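Local coordinates for Nrps/pks (Streptomyces albus, PDB 4OPE), which probably condenses acyl units carried on acyl carrier proteins, as a ketosynthase domain of the AT-less modular synthase that builds oxazolomycin, at residues A[493-501]-A[541-552]; A[97-106]-A[241-249]. All coordinates share one frame; numbering follows the deposited sequence.

Contact 1: residues A[493-501]-A[541-552]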
ATOM      1  N   PRO A 493     -23.936 -17.147 -13.642  1.00 41.42           N
ATOM      2  CA  PRO A 493     -25.150 -17.946 -13.397  1.00 39.61           C
ATOM      3  C   PRO A 493     -25.066 -18.661 -12.070  1.00 39.33           C
ATOM      4  O   PRO A 493     -24.043 -19.263 -11.757  1.00 39.69           O
ATOM      5  CB  PRO A 493     -25.149 -18.972 -14.558  1.00 39.47           C
ATOM      6  CG  PRO A 493     -24.178 -18.440 -15.553  1.00 40.02           C
ATOM      7  CD  PRO A 493     -23.148 -17.691 -14.763  1.00 40.62           C
HETATM    8  N   MSE A 494     -26.148 -18.613 -11.317  1.00 38.69           N
HETATM    9  CA  MSE A 494     -26.237 -19.271 -10.041  1.00 39.08           C
HETATM   10  C   MSE A 494     -27.372 -20.291  -9.998  1.00 41.66           C
HETATM   11  O   MSE A 494     -28.037 -20.585 -10.996  1.00 40.18           O
HETATM   12  CB  MSE A 494     -26.492 -18.114  -9.116  1.00 40.16           C
HETATM   13  CG  MSE A 494     -25.349 -17.098  -9.047  1.00 41.23           C
HETATM   14 SE   MSE A 494     -25.727 -15.841  -7.557  0.77 43.99          SE
HETATM   15  CE  MSE A 494     -24.372 -14.518  -8.082  1.00 45.01           C
ATOM     16  N   ALA A 495     -27.598 -20.860  -8.829  1.00 42.54           N
ATOM     17  CA  ALA A 495     -28.434 -22.045  -8.711  1.00 41.95           C
ATOM     18  C   ALA A 495     -29.892 -21.782  -9.020  1.00 42.22           C
ATOM     19  O   ALA A 495     -30.478 -22.555  -9.803  1.00 45.49           O
ATOM     20  CB  ALA A 495     -28.300 -22.643  -7.322  1.00 41.33           C
ATOM     21  N   HIS A 496     -30.494 -20.743  -8.418  1.00 39.85           N
ATOM     22  CA  HIS A 496     -31.963 -20.524  -8.558  1.00 39.38           C
ATOM     23  C   HIS A 496     -32.277 -19.665  -9.750  1.00 39.74           C
ATOM     24  O   HIS A 496     -31.736 -18.594  -9.892  1.00 43.86           O
ATOM     25  CB  HIS A 496     -32.568 -19.926  -7.298  1.00 39.95           C
ATOM     26  CG  HIS A 496     -32.527 -20.862  -6.151  1.00 43.00           C
ATOM     27  ND1 HIS A 496     -33.668 -21.323  -5.531  1.00 46.10           N
ATOM     28  CD2 HIS A 496     -31.492 -21.543  -5.601  1.00 45.55           C
ATOM     29  CE1 HIS A 496     -33.335 -22.230  -4.627  1.00 48.21           C
ATOM     30  NE2 HIS A 496     -32.018 -22.371  -4.638  1.00 48.12           N
ATOM     31  N   ARG A 497     -33.161 -20.121 -10.619  1.00 40.06           N
ATOM     32  CA  ARG A 497     -33.313 -19.513 -11.941  1.00 38.05           C
ATOM     33  C   ARG A 497     -34.683 -18.956 -12.131  1.00 36.99           C
ATOM     34  O   ARG A 497     -35.676 -19.527 -11.678  1.00 39.22           O
ATOM     35  CB  ARG A 497     -33.041 -20.552 -13.033  1.00 39.05           C
ATOM     36  CG  ARG A 497     -31.664 -21.218 -12.949  1.00 39.13           C
ATOM     37  CD  ARG A 497     -30.658 -20.375 -13.672  1.00 39.35           C
ATOM     38  NE  ARG A 497     -29.308 -20.800 -13.411  1.00 39.03           N
ATOM     39  CZ  ARG A 497     -28.441 -21.237 -14.315  1.00 39.10           C
ATOM     40  NH1 ARG A 497     -28.721 -21.328 -15.604  1.00 38.92           N
ATOM     41  NH2 ARG A 497     -27.241 -21.557 -13.908  1.00 41.53           N
ATOM     42  N   LEU A 498     -34.728 -17.832 -12.820  1.00 37.15           N
ATOM     43  CA  LEU A 498     -35.978 -17.265 -13.343  1.00 38.34           C
ATOM     44  C   LEU A 498     -35.784 -16.804 -14.818  1.00 36.99           C
ATOM     45  O   LEU A 498     -34.735 -16.322 -15.172  1.00 37.39           O
ATOM     46  CB  LEU A 498     -36.451 -16.126 -12.455  1.00 37.61           C
ATOM     47  CG  LEU A 498     -37.785 -15.533 -12.843  1.00 40.77           C
ATOM     48  CD1 LEU A 498     -38.481 -14.983 -11.615  1.00 43.23           C
ATOM     49  CD2 LEU A 498     -37.645 -14.421 -13.856  1.00 43.03           C
ATOM     50  N   ALA A 499     -36.790 -16.966 -15.673  1.00 37.18           N
ATOM     51  CA  ALA A 499     -36.711 -16.421 -17.025  1.00 38.62           C
ATOM     52  C   ALA A 499     -38.041 -15.970 -17.563  1.00 40.11           C
ATOM     53  O   ALA A 499     -39.104 -16.530 -17.227  1.00 42.04           O
ATOM     54  CB  ALA A 499     -36.112 -17.434 -17.972  1.00 41.57           C
ATOM     55  N   VAL A 500     -37.980 -14.964 -18.418  1.00 39.56           N
ATOM     56  CA  VAL A 500     -39.162 -14.441 -19.064  1.00 41.47           C
ATOM     57  C   VAL A 500     -38.819 -14.125 -20.494  1.00 43.14           C
ATOM     58  O   VAL A 500     -37.723 -13.646 -20.814  1.00 46.86           O
ATOM     59  CB  VAL A 500     -39.634 -13.136 -18.425  1.00 44.19           C
ATOM     60  CG1 VAL A 500     -41.065 -12.861 -18.802  1.00 45.02           C
ATOM     61  CG2 VAL A 500     -39.504 -13.210 -16.909  1.00 46.30           C
ATOM     62  N   VAL A 501     -39.767 -14.410 -21.364  1.00 44.19           N
ATOM     63  CA  VAL A 501     -39.709 -13.975 -22.743  1.00 42.44           C
ATOM     64  C   VAL A 501     -40.459 -12.685 -22.831  1.00 38.29           C
ATOM     65  O   VAL A 501     -41.531 -12.570 -22.254  1.00 35.88           O
ATOM     66  CB  VAL A 501     -40.345 -14.984 -23.667  1.00 43.96           C
ATOM     67  CG1 VAL A 501     -40.057 -14.578 -25.099  1.00 44.28           C
ATOM     68  CG2 VAL A 501     -39.761 -16.351 -23.367  1.00 46.68           C
ATOM     69  N   ALA A 541     -36.146 -17.244 -28.243  1.00 46.87           N
ATOM     70  CA  ALA A 541     -36.178 -16.859 -26.847  1.00 44.09           C
ATOM     71  C   ALA A 541     -36.829 -17.921 -25.938  1.00 42.31           C
ATOM     72  O   ALA A 541     -36.292 -18.243 -24.897  1.00 39.96           O
ATOM     73  CB  ALA A 541     -36.870 -15.496 -26.721  1.00 42.97           C
ATOM     74  N   PRO A 542     -37.994 -18.465 -26.329  1.00 42.81           N
ATOM     75  CA  PRO A 542     -38.604 -19.549 -25.524  1.00 42.65           C
ATOM     76  C   PRO A 542     -37.646 -20.714 -25.296  1.00 42.60           C
ATOM     77  O   PRO A 542     -37.600 -21.307 -24.206  1.00 42.71           O
ATOM     78  CB  PRO A 542     -39.773 -20.027 -26.377  1.00 43.21           C
ATOM     79  CG  PRO A 542     -39.997 -18.973 -27.402  1.00 44.03           C
ATOM     80  CD  PRO A 542     -38.723 -18.206 -27.578  1.00 42.19           C
ATOM     81  N   GLU A 543     -36.885 -21.039 -26.331  1.00 43.55           N
ATOM     82  CA  GLU A 543     -35.882 -22.100 -26.235  1.00 46.48           C
ATOM     83  C   GLU A 543     -34.787 -21.736 -25.281  1.00 42.98           C
ATOM     84  O   GLU A 543     -34.347 -22.570 -24.514  1.00 46.55           O
ATOM     85  CB  GLU A 543     -35.277 -22.420 -27.616  1.00 48.51           C
ATOM     86  CG  GLU A 543     -36.247 -23.101 -28.551  1.00 46.54           C
ATOM     87  CD  GLU A 543     -35.631 -23.392 -29.903  1.00 49.26           C
ATOM     88  OE1 GLU A 543     -35.529 -22.438 -30.723  1.00 46.33           O
ATOM     89  OE2 GLU A 543     -35.308 -24.600 -30.159  1.00 49.13           O
ATOM     90  N   LEU A 544     -34.363 -20.487 -25.353  1.00 42.09           N
ATOM     91  CA  LEU A 544     -33.349 -19.922 -24.458  1.00 42.62           C
ATOM     92  C   LEU A 544     -33.838 -19.852 -23.042  1.00 41.12           C
ATOM     93  O   LEU A 544     -33.159 -20.305 -22.120  1.00 39.89           O
ATOM     94  CB  LEU A 544     -32.922 -18.529 -24.924  1.00 43.26           C
ATOM     95  CG  LEU A 544     -32.283 -18.510 -26.339  1.00 44.90           C
ATOM     96  CD1 LEU A 544     -31.798 -17.122 -26.726  1.00 44.94           C
ATOM     97  CD2 LEU A 544     -31.149 -19.503 -26.432  1.00 44.21           C
ATOM     98  N   ALA A 545     -35.029 -19.311 -22.880  1.00 41.00           N
ATOM     99  CA  ALA A 545     -35.695 -19.312 -21.602  1.00 41.91           C
ATOM    100  C   ALA A 545     -35.744 -20.684 -20.981  1.00 41.72           C
ATOM    101  O   ALA A 545     -35.405 -20.858 -19.843  1.00 44.20           O
ATOM    102  CB  ALA A 545     -37.099 -18.773 -21.766  1.00 44.38           C
ATOM    103  N   GLU A 546     -36.177 -21.684 -21.714  1.00 45.71           N
ATOM    104  CA  GLU A 546     -36.323 -23.023 -21.104  1.00 48.25           C
ATOM    105  C   GLU A 546     -34.972 -23.631 -20.671  1.00 45.35           C
ATOM    106  O   GLU A 546     -34.878 -24.352 -19.686  1.00 46.86           O
ATOM    107  CB  GLU A 546     -37.095 -23.963 -22.051  1.00 51.44           C
ATOM    108  CG  GLU A 546     -38.609 -23.658 -22.145  1.00 57.35           C
ATOM    109  CD  GLU A 546     -39.356 -24.513 -23.200  1.00 67.26           C
ATOM    110  OE1 GLU A 546     -38.780 -24.779 -24.285  1.00 68.02           O
ATOM    111  OE2 GLU A 546     -40.523 -24.929 -22.956  1.00 68.93           O
ATOM    112  N   ALA A 547     -33.924 -23.333 -21.416  1.00 41.47           N
ATOM    113  CA  ALA A 547     -32.614 -23.871 -21.133  1.00 39.53           C
ATOM    114  C   ALA A 547     -32.027 -23.245 -19.889  1.00 38.89           C
ATOM    115  O   ALA A 547     -31.465 -23.924 -19.076  1.00 38.74           O
ATOM    116  CB  ALA A 547     -31.702 -23.639 -22.331  1.00 40.10           C
ATOM    117  N   TRP A 548     -32.174 -21.929 -19.759  1.00 38.62           N
ATOM    118  CA  TRP A 548     -31.750 -21.201 -18.605  1.00 36.78           C
ATOM    119  C   TRP A 548     -32.351 -21.732 -17.336  1.00 37.95           C
ATOM    120  O   TRP A 548     -31.648 -21.950 -16.348  1.00 40.12           O
ATOM    121  CB  TRP A 548     -32.128 -19.735 -18.771  1.00 38.11           C
ATOM    122  CG  TRP A 548     -31.696 -18.865 -17.628  1.00 38.19           C
ATOM    123  CD1 TRP A 548     -32.505 -18.275 -16.659  1.00 38.29           C
ATOM    124  CD2 TRP A 548     -30.376 -18.514 -17.318  1.00 36.18           C
ATOM    125  NE1 TRP A 548     -31.731 -17.578 -15.787  1.00 37.89           N
ATOM    126  CE2 TRP A 548     -30.417 -17.707 -16.172  1.00 37.98           C
ATOM    127  CE3 TRP A 548     -29.151 -18.797 -17.903  1.00 38.85           C
ATOM    128  CZ2 TRP A 548     -29.272 -17.179 -15.599  1.00 38.69           C
ATOM    129  CZ3 TRP A 548     -27.995 -18.278 -17.333  1.00 39.00           C
ATOM    130  CH2 TRP A 548     -28.067 -17.479 -16.193  1.00 39.67           C
ATOM    131  N   VAL A 549     -33.656 -21.918 -17.335  1.00 39.61           N
ATOM    132  CA  VAL A 549     -34.336 -22.515 -16.186  1.00 41.97           C
ATOM    133  C   VAL A 549     -33.883 -23.948 -15.849  1.00 41.47           C
ATOM    134  O   VAL A 549     -33.803 -24.307 -14.658  1.00 42.03           O
ATOM    135  CB  VAL A 549     -35.863 -22.397 -16.361  1.00 44.48           C
ATOM    136  CG1 VAL A 549     -36.613 -23.165 -15.301  1.00 42.70           C
ATOM    137  CG2 VAL A 549     -36.223 -20.913 -16.281  1.00 46.22           C
ATOM    138  N   ARG A 550     -33.528 -24.752 -16.851  1.00 40.36           N
ATOM    139  CA  ARG A 550     -32.910 -26.084 -16.542  1.00 42.22           C
ATOM    140  C   ARG A 550     -31.527 -26.018 -15.883  1.00 42.98           C
ATOM    141  O   ARG A 550     -31.099 -26.996 -15.221  1.00 44.88           O
ATOM    142  CB  ARG A 550     -32.704 -26.934 -17.782  1.00 41.53           C
ATOM    143  CG  ARG A 550     -33.936 -27.298 -18.566  1.00 40.94           C
ATOM    144  CD  ARG A 550     -33.564 -28.342 -19.596  1.00 41.15           C
ATOM    145  NE  ARG A 550     -32.930 -27.808 -20.801  1.00 39.76           N
ATOM    146  CZ  ARG A 550     -33.605 -27.305 -21.826  1.00 39.19           C
ATOM    147  NH1 ARG A 550     -34.937 -27.194 -21.805  1.00 39.65           N
ATOM    148  NH2 ARG A 550     -32.949 -26.870 -22.872  1.00 38.69           N
ATOM    149  N   GLY A 551     -30.822 -24.906 -16.104  1.00 42.28           N
ATOM    150  CA  GLY A 551     -29.483 -24.693 -15.551  1.00 42.13           C
ATOM    151  C   GLY A 551     -28.413 -24.418 -16.581  1.00 40.96           C
ATOM    152  O   GLY A 551     -27.237 -24.297 -16.234  1.00 43.85           O
ATOM    153  N   ALA A 552     -28.811 -24.296 -17.836  1.00 39.74           N
ATOM    154  CA  ALA A 552     -27.871 -24.175 -18.940  1.00 42.00           C
ATOM    155  C   ALA A 552     -27.486 -22.735 -19.172  1.00 42.92           C
ATOM    156  O   ALA A 552     -28.329 -21.849 -19.083  1.00 45.20           O
ATOM    157  CB  ALA A 552     -28.478 -24.737 -20.223  1.00 42.35           C
TER

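Contact 2: residues A[97-106]-A[241-249]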
ATOM      1  N   ILE A  97     -17.238  -5.104   3.022  1.00 38.82           N
ATOM      2  CA  ILE A  97     -17.920  -4.225   2.105  1.00 36.73           C
ATOM      3  C   ILE A  97     -17.195  -4.156   0.782  1.00 34.99           C
ATOM      4  O   ILE A  97     -17.817  -4.134  -0.286  1.00 35.89           O
ATOM      5  CB  ILE A  97     -18.069  -2.851   2.735  1.00 37.91           C
ATOM      6  CG1 ILE A  97     -19.130  -2.971   3.828  1.00 39.59           C
ATOM      7  CG2 ILE A  97     -18.444  -1.816   1.682  1.00 38.41           C
ATOM      8  CD1 ILE A  97     -19.403  -1.685   4.564  1.00 41.84           C
ATOM      9  N   PHE A  98     -15.880  -4.123   0.839  1.00 31.74           N
ATOM     10  CA  PHE A  98     -15.131  -4.101  -0.380  1.00 31.67           C
ATOM     11  C   PHE A  98     -15.349  -5.368  -1.245  1.00 31.61           C
ATOM     12  O   PHE A  98     -15.310  -5.311  -2.470  1.00 29.25           O
ATOM     13  CB  PHE A  98     -13.660  -3.893  -0.078  1.00 31.99           C
ATOM     14  CG  PHE A  98     -12.862  -3.521  -1.260  1.00 31.96           C
ATOM     15  CD1 PHE A  98     -13.127  -2.358  -1.950  1.00 32.80           C
ATOM     16  CD2 PHE A  98     -11.867  -4.314  -1.696  1.00 33.80           C
ATOM     17  CE1 PHE A  98     -12.396  -1.999  -3.075  1.00 32.87           C
ATOM     18  CE2 PHE A  98     -11.125  -3.958  -2.825  1.00 34.88           C
ATOM     19  CZ  PHE A  98     -11.400  -2.800  -3.514  1.00 32.71           C
ATOM     20  N   LEU A  99     -15.606  -6.494  -0.609  1.00 30.96           N
ATOM     21  CA  LEU A  99     -15.913  -7.687  -1.356  1.00 31.83           C
ATOM     22  C   LEU A  99     -17.200  -7.518  -2.146  1.00 32.12           C
ATOM     23  O   LEU A  99     -17.267  -7.825  -3.351  1.00 32.16           O
ATOM     24  CB  LEU A  99     -16.073  -8.861  -0.431  1.00 33.70           C
ATOM     25  CG  LEU A  99     -14.846  -9.672  -0.132  1.00 36.18           C
ATOM     26  CD1 LEU A  99     -15.217 -10.562   1.029  1.00 38.37           C
ATOM     27  CD2 LEU A  99     -14.410 -10.510  -1.323  1.00 36.83           C
ATOM     28  N   GLN A 100     -18.226  -6.998  -1.493  1.00 31.95           N
ATOM     29  CA  GLN A 100     -19.463  -6.740  -2.214  1.00 32.60           C
ATOM     30  C   GLN A 100     -19.264  -5.686  -3.313  1.00 31.61           C
ATOM     31  O   GLN A 100     -19.794  -5.839  -4.411  1.00 31.87           O
ATOM     32  CB  GLN A 100     -20.589  -6.396  -1.257  1.00 33.85           C
ATOM     33  CG  GLN A 100     -20.824  -7.524  -0.223  1.00 37.08           C
ATOM     34  CD  GLN A 100     -21.915  -7.180   0.804  1.00 39.49           C
ATOM     35  OE1 GLN A 100     -22.137  -6.039   1.080  1.00 39.28           O
ATOM     36  NE2 GLN A 100     -22.547  -8.176   1.395  1.00 42.46           N
ATOM     37  N   THR A 101     -18.465  -4.657  -3.040  1.00 29.92           N
ATOM     38  CA  THR A 101     -18.169  -3.644  -4.030  1.00 29.19           C
ATOM     39  C   THR A 101     -17.521  -4.253  -5.247  1.00 29.01           C
ATOM     40  O   THR A 101     -17.920  -3.998  -6.375  1.00 30.13           O
ATOM     41  CB  THR A 101     -17.249  -2.590  -3.421  1.00 30.38           C
ATOM     42  OG1 THR A 101     -17.958  -1.932  -2.361  1.00 32.32           O
ATOM     43  CG2 THR A 101     -16.771  -1.587  -4.454  1.00 29.19           C
ATOM     44  N   VAL A 102     -16.556  -5.124  -5.057  1.00 29.36           N
ATOM     45  CA  VAL A 102     -15.914  -5.722  -6.231  1.00 29.43           C
ATOM     46  C   VAL A 102     -16.887  -6.557  -7.028  1.00 29.20           C
ATOM     47  O   VAL A 102     -16.898  -6.508  -8.264  1.00 29.87           O
ATOM     48  CB  VAL A 102     -14.658  -6.506  -5.880  1.00 28.89           C
ATOM     49  CG1 VAL A 102     -14.079  -7.157  -7.120  1.00 28.98           C
ATOM     50  CG2 VAL A 102     -13.644  -5.538  -5.290  1.00 28.05           C
ATOM     51  N   TRP A 103     -17.730  -7.297  -6.327  1.00 29.47           N
ATOM     52  CA  TRP A 103     -18.781  -8.055  -7.005  1.00 29.23           C
ATOM     53  C   TRP A 103     -19.615  -7.105  -7.869  1.00 29.58           C
ATOM     54  O   TRP A 103     -19.857  -7.387  -9.057  1.00 29.50           O
ATOM     55  CB  TRP A 103     -19.712  -8.783  -6.029  1.00 30.43           C
ATOM     56  CG  TRP A 103     -20.643  -9.673  -6.776  1.00 31.76           C
ATOM     57  CD1 TRP A 103     -21.891  -9.372  -7.247  1.00 31.11           C
ATOM     58  CD2 TRP A 103     -20.372 -11.021  -7.188  1.00 32.82           C
ATOM     59  NE1 TRP A 103     -22.428 -10.459  -7.924  1.00 30.39           N
ATOM     60  CE2 TRP A 103     -21.512 -11.477  -7.917  1.00 31.67           C
ATOM     61  CE3 TRP A 103     -19.285 -11.883  -7.016  1.00 31.74           C
ATOM     62  CZ2 TRP A 103     -21.574 -12.747  -8.483  1.00 31.69           C
ATOM     63  CZ3 TRP A 103     -19.353 -13.163  -7.568  1.00 32.47           C
ATOM     64  CH2 TRP A 103     -20.489 -13.581  -8.287  1.00 32.79           C
ATOM     65  N   HIS A 104     -20.064  -5.984  -7.290  1.00 28.92           N
ATOM     66  CA  HIS A 104     -20.896  -5.089  -8.050  1.00 29.30           C
ATOM     67  C   HIS A 104     -20.128  -4.405  -9.169  1.00 29.58           C
ATOM     68  O   HIS A 104     -20.703  -4.120 -10.215  1.00 30.70           O
ATOM     69  CB  HIS A 104     -21.560  -4.089  -7.162  1.00 30.37           C
ATOM     70  CG  HIS A 104     -22.608  -4.682  -6.282  1.00 31.48           C
ATOM     71  ND1 HIS A 104     -22.787  -4.295  -4.975  1.00 31.85           N
ATOM     72  CD2 HIS A 104     -23.540  -5.628  -6.527  1.00 33.85           C
ATOM     73  CE1 HIS A 104     -23.789  -4.972  -4.446  1.00 32.40           C
ATOM     74  NE2 HIS A 104     -24.273  -5.778  -5.376  1.00 35.03           N
ATOM     75  N   LEU A 105     -18.840  -4.181  -8.981  1.00 28.49           N
ATOM     76  CA  LEU A 105     -18.023  -3.635 -10.051  1.00 28.59           C
ATOM     77  C   LEU A 105     -18.056  -4.547 -11.292  1.00 30.35           C
ATOM     78  O   LEU A 105     -18.200  -4.065 -12.456  1.00 30.56           O
ATOM     79  CB  LEU A 105     -16.566  -3.470  -9.571  1.00 28.74           C
ATOM     80  CG  LEU A 105     -15.447  -3.218 -10.583  1.00 28.54           C
ATOM     81  CD1 LEU A 105     -15.786  -1.902 -11.241  1.00 29.62           C
ATOM     82  CD2 LEU A 105     -14.068  -3.106  -9.946  1.00 27.69           C
ATOM     83  N   LEU A 106     -17.895  -5.856 -11.082  1.00 30.26           N
ATOM     84  CA  LEU A 106     -17.840  -6.758 -12.224  1.00 30.53           C
ATOM     85  C   LEU A 106     -19.173  -6.743 -12.952  1.00 31.19           C
ATOM     86  O   LEU A 106     -19.231  -6.695 -14.185  1.00 32.43           O
ATOM     87  CB  LEU A 106     -17.464  -8.130 -11.781  1.00 32.19           C
ATOM     88  CG  LEU A 106     -15.982  -8.482 -11.859  1.00 34.77           C
ATOM     89  CD1 LEU A 106     -14.996  -7.351 -11.649  1.00 34.83           C
ATOM     90  CD2 LEU A 106     -15.720  -9.627 -10.916  1.00 35.70           C
ATOM     91  N   GLU A 241     -17.956   7.965   5.190  1.00 33.23           N
ATOM     92  CA  GLU A 241     -17.703   6.579   4.897  1.00 33.23           C
ATOM     93  C   GLU A 241     -17.913   6.278   3.392  1.00 33.01           C
ATOM     94  O   GLU A 241     -18.618   6.981   2.681  1.00 31.79           O
ATOM     95  CB  GLU A 241     -18.638   5.739   5.712  1.00 34.58           C
ATOM     96  CG  GLU A 241     -18.363   5.763   7.199  1.00 35.74           C
ATOM     97  CD  GLU A 241     -19.316   4.858   7.983  1.00 35.93           C
ATOM     98  OE1 GLU A 241     -18.892   4.180   8.938  1.00 38.23           O
ATOM     99  OE2 GLU A 241     -20.503   4.804   7.645  1.00 37.05           O
ATOM    100  N   GLY A 242     -17.244   5.264   2.896  1.00 31.99           N
ATOM    101  CA  GLY A 242     -17.438   4.896   1.516  1.00 31.77           C
ATOM    102  C   GLY A 242     -16.627   3.704   1.059  1.00 30.69           C
ATOM    103  O   GLY A 242     -15.624   3.339   1.656  1.00 31.67           O
ATOM    104  N   SER A 243     -17.071   3.131  -0.035  1.00 30.43           N
ATOM    105  CA  SER A 243     -16.393   2.035  -0.688  1.00 31.13           C
ATOM    106  C   SER A 243     -16.556   2.265  -2.183  1.00 32.33           C
ATOM    107  O   SER A 243     -17.676   2.596  -2.646  1.00 32.54           O
ATOM    108  CB  SER A 243     -17.099   0.734  -0.341  1.00 31.67           C
ATOM    109  OG  SER A 243     -16.300  -0.376  -0.654  1.00 33.75           O
ATOM    110  N   GLY A 244     -15.463   2.104  -2.942  1.00 29.11           N
ATOM    111  CA  GLY A 244     -15.556   2.264  -4.342  1.00 26.95           C
ATOM    112  C   GLY A 244     -14.473   1.578  -5.094  1.00 26.97           C
ATOM    113  O   GLY A 244     -13.387   1.379  -4.588  1.00 25.58           O
ATOM    114  N   ALA A 245     -14.777   1.221  -6.342  1.00 27.08           N
ATOM    115  CA  ALA A 245     -13.791   0.591  -7.186  1.00 26.70           C
ATOM    116  C   ALA A 245     -14.117   0.822  -8.650  1.00 27.21           C
ATOM    117  O   ALA A 245     -15.282   0.951  -9.026  1.00 25.88           O
ATOM    118  CB  ALA A 245     -13.760  -0.894  -6.883  1.00 27.49           C
ATOM    119  N   VAL A 246     -13.068   0.865  -9.458  1.00 27.06           N
ATOM    120  CA  VAL A 246     -13.200   0.932 -10.874  1.00 28.09           C
ATOM    121  C   VAL A 246     -12.453  -0.250 -11.464  1.00 29.73           C
ATOM    122  O   VAL A 246     -11.556  -0.850 -10.827  1.00 28.74           O
ATOM    123  CB  VAL A 246     -12.582   2.228 -11.433  1.00 28.98           C
ATOM    124  CG1 VAL A 246     -13.348   3.446 -10.963  1.00 29.72           C
ATOM    125  CG2 VAL A 246     -11.126   2.376 -11.044  1.00 28.33           C
ATOM    126  N   LEU A 247     -12.775  -0.571 -12.711  1.00 31.39           N
ATOM    127  CA  LEU A 247     -12.126  -1.720 -13.389  1.00 30.32           C
ATOM    128  C   LEU A 247     -11.406  -1.203 -14.596  1.00 30.62           C
ATOM    129  O   LEU A 247     -11.989  -0.481 -15.403  1.00 29.85           O
ATOM    130  CB  LEU A 247     -13.149  -2.798 -13.785  1.00 29.61           C
ATOM    131  CG  LEU A 247     -12.517  -4.104 -14.327  1.00 29.86           C
ATOM    132  CD1 LEU A 247     -11.782  -4.849 -13.257  1.00 30.15           C
ATOM    133  CD2 LEU A 247     -13.565  -5.025 -14.869  1.00 30.46           C
ATOM    134  N   LEU A 248     -10.141  -1.581 -14.702  1.00 32.22           N
ATOM    135  CA  LEU A 248      -9.225  -1.012 -15.684  1.00 35.17           C
ATOM    136  C   LEU A 248      -8.734  -2.033 -16.717  1.00 37.09           C
ATOM    137  O   LEU A 248      -8.635  -3.230 -16.433  1.00 39.32           O
ATOM    138  CB  LEU A 248      -8.037  -0.416 -14.953  1.00 36.27           C
ATOM    139  CG  LEU A 248      -8.385   0.629 -13.886  1.00 36.51           C
ATOM    140  CD1 LEU A 248      -7.241   0.791 -12.896  1.00 36.60           C
ATOM    141  CD2 LEU A 248      -8.694   1.960 -14.543  1.00 37.95           C
ATOM    142  N   LYS A 249      -8.425  -1.536 -17.905  1.00 37.81           N
ATOM    143  CA  LYS A 249      -8.177  -2.366 -19.097  1.00 40.41           C
ATOM    144  C   LYS A 249      -7.401  -1.530 -20.113  1.00 41.08           C
ATOM    145  O   LYS A 249      -7.572  -0.317 -20.146  1.00 39.07           O
ATOM    146  CB  LYS A 249      -9.515  -2.697 -19.751  1.00 44.02           C
ATOM    147  CG  LYS A 249      -9.793  -4.138 -20.118  1.00 46.66           C
ATOM    148  CD  LYS A 249     -11.272  -4.415 -19.967  1.00 49.06           C
ATOM    149  CE  LYS A 249     -11.618  -5.900 -20.090  1.00 54.47           C
ATOM    150  NZ  LYS A 249     -12.797  -6.244 -19.220  1.00 54.92           N
TER

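Contact 1: residues A[493-501]-A[541-552]
A541, in the first turn of helix 541-550, sets its CB 3.7 Å from CG1 of V501. The other methyl of V501, CG2, reaches past it to the backbone of P542 and to the CB of A545, so both methyls of the valine rest on the start of the helix. One turn on, A545 meets A499 methyl to methyl, at 4.1 Å between their CB atoms. Small residues here let strand and helix run close and almost antiparallel, their axes 7.3 Å apart at an angle of 170°. The strand is the middle one of the antiparallel sheet 449-455, 496-502, 524-528; the helix packs on one face of this sheet, while helices 458-473 and 505-516 take L498 on the other, making a small alpha/beta subdomain. W548 then swings its indole toward the strand, its NE1 bonded to L453 O. R497, bent at chi2 (-86°), lies across one indole face in a cation-pi contact, CZ 4.1 Å from the six-membered ring centroid and the two planes 35° apart. Its NH1 donates to a lone pair of W548 O (3.1 Å), leaning out of the guanidinium plane, while NE and NH2 both grip M494 O. P493 CB touches CH2 at 3.7 Å. V549 adds CG2 against the methyl of A499. G551, with positive phi, closes a Schellman motif and lays its CA over the guanidinium face opposite the indole.

Contact 2: residues A[97-106]-A[241-249]
T101 and S243 supply the polar link, their hydroxyls OG1 and OG hydrogen-bonded at 2.8 Å with either able to donate. The serine OG stands anti to its own backbone N (chi1 -165°), which carries it up from the strand to the helix. Both residues are buried, so the bond gives each hydroxyl a partner; T101 OG1 also lies 3.0 Å from I97 O. I97 CG2 packs against S243, 3.5 Å from its OG.

Apolar contacts follow as the strand runs on. The methyl of A245 is met from two successive turns of the helix, by T101 CG2 at 3.9 Å and by L105 CD2 at 3.8 Å. L105 forks over the strand: CD1 rests 3.8 Å from L247 CB, while CD2 comes down on the backbone near V246 O. L106 reaches back to touch L247 CD2 with its CD1 at 4.2 Å.

The aromatic contribution is edgewise. F98 turns the rim of its ring to S243 OG and G244 O, with CE1 3.8 Å from that carbonyl oxygen, and V102 CG2 lies over one ring face.

Helix and strand run roughly the same way, at 36°, in the buried heart of the thiolase-type ketosynthase fold. Strand 242-250 sits between 197-204 and 9-17 in the large mixed sheet; V199 of the former joins L105 and L247, R17 of the latter meets I97, and helix 152-163 packs against F98, V102 and L106.

How the contacts relate
Both contacts lay a helix on a beta-sheet, yet on different scales: contact 2 belongs to the large central sheet and contact 1 to a separate three-stranded one. The centre of contact 2 lies about 6 Å from that of the chain, the centre of contact 1 about 31 Å. Their centres are about 28 Å apart, and contact 2 is complete along the sequence before contact 1 begins. The two units nevertheless touch. W103, on helix 93-108, packs against M494, the selenomethionine leading into strand 496-502, with M494 CE 3.3 Å from W103 CZ2. F80 touches both of these side chains, while Y568 touches M494 and accepts a bond from H104 through its backbone oxygen, so the later chain helps to join the two.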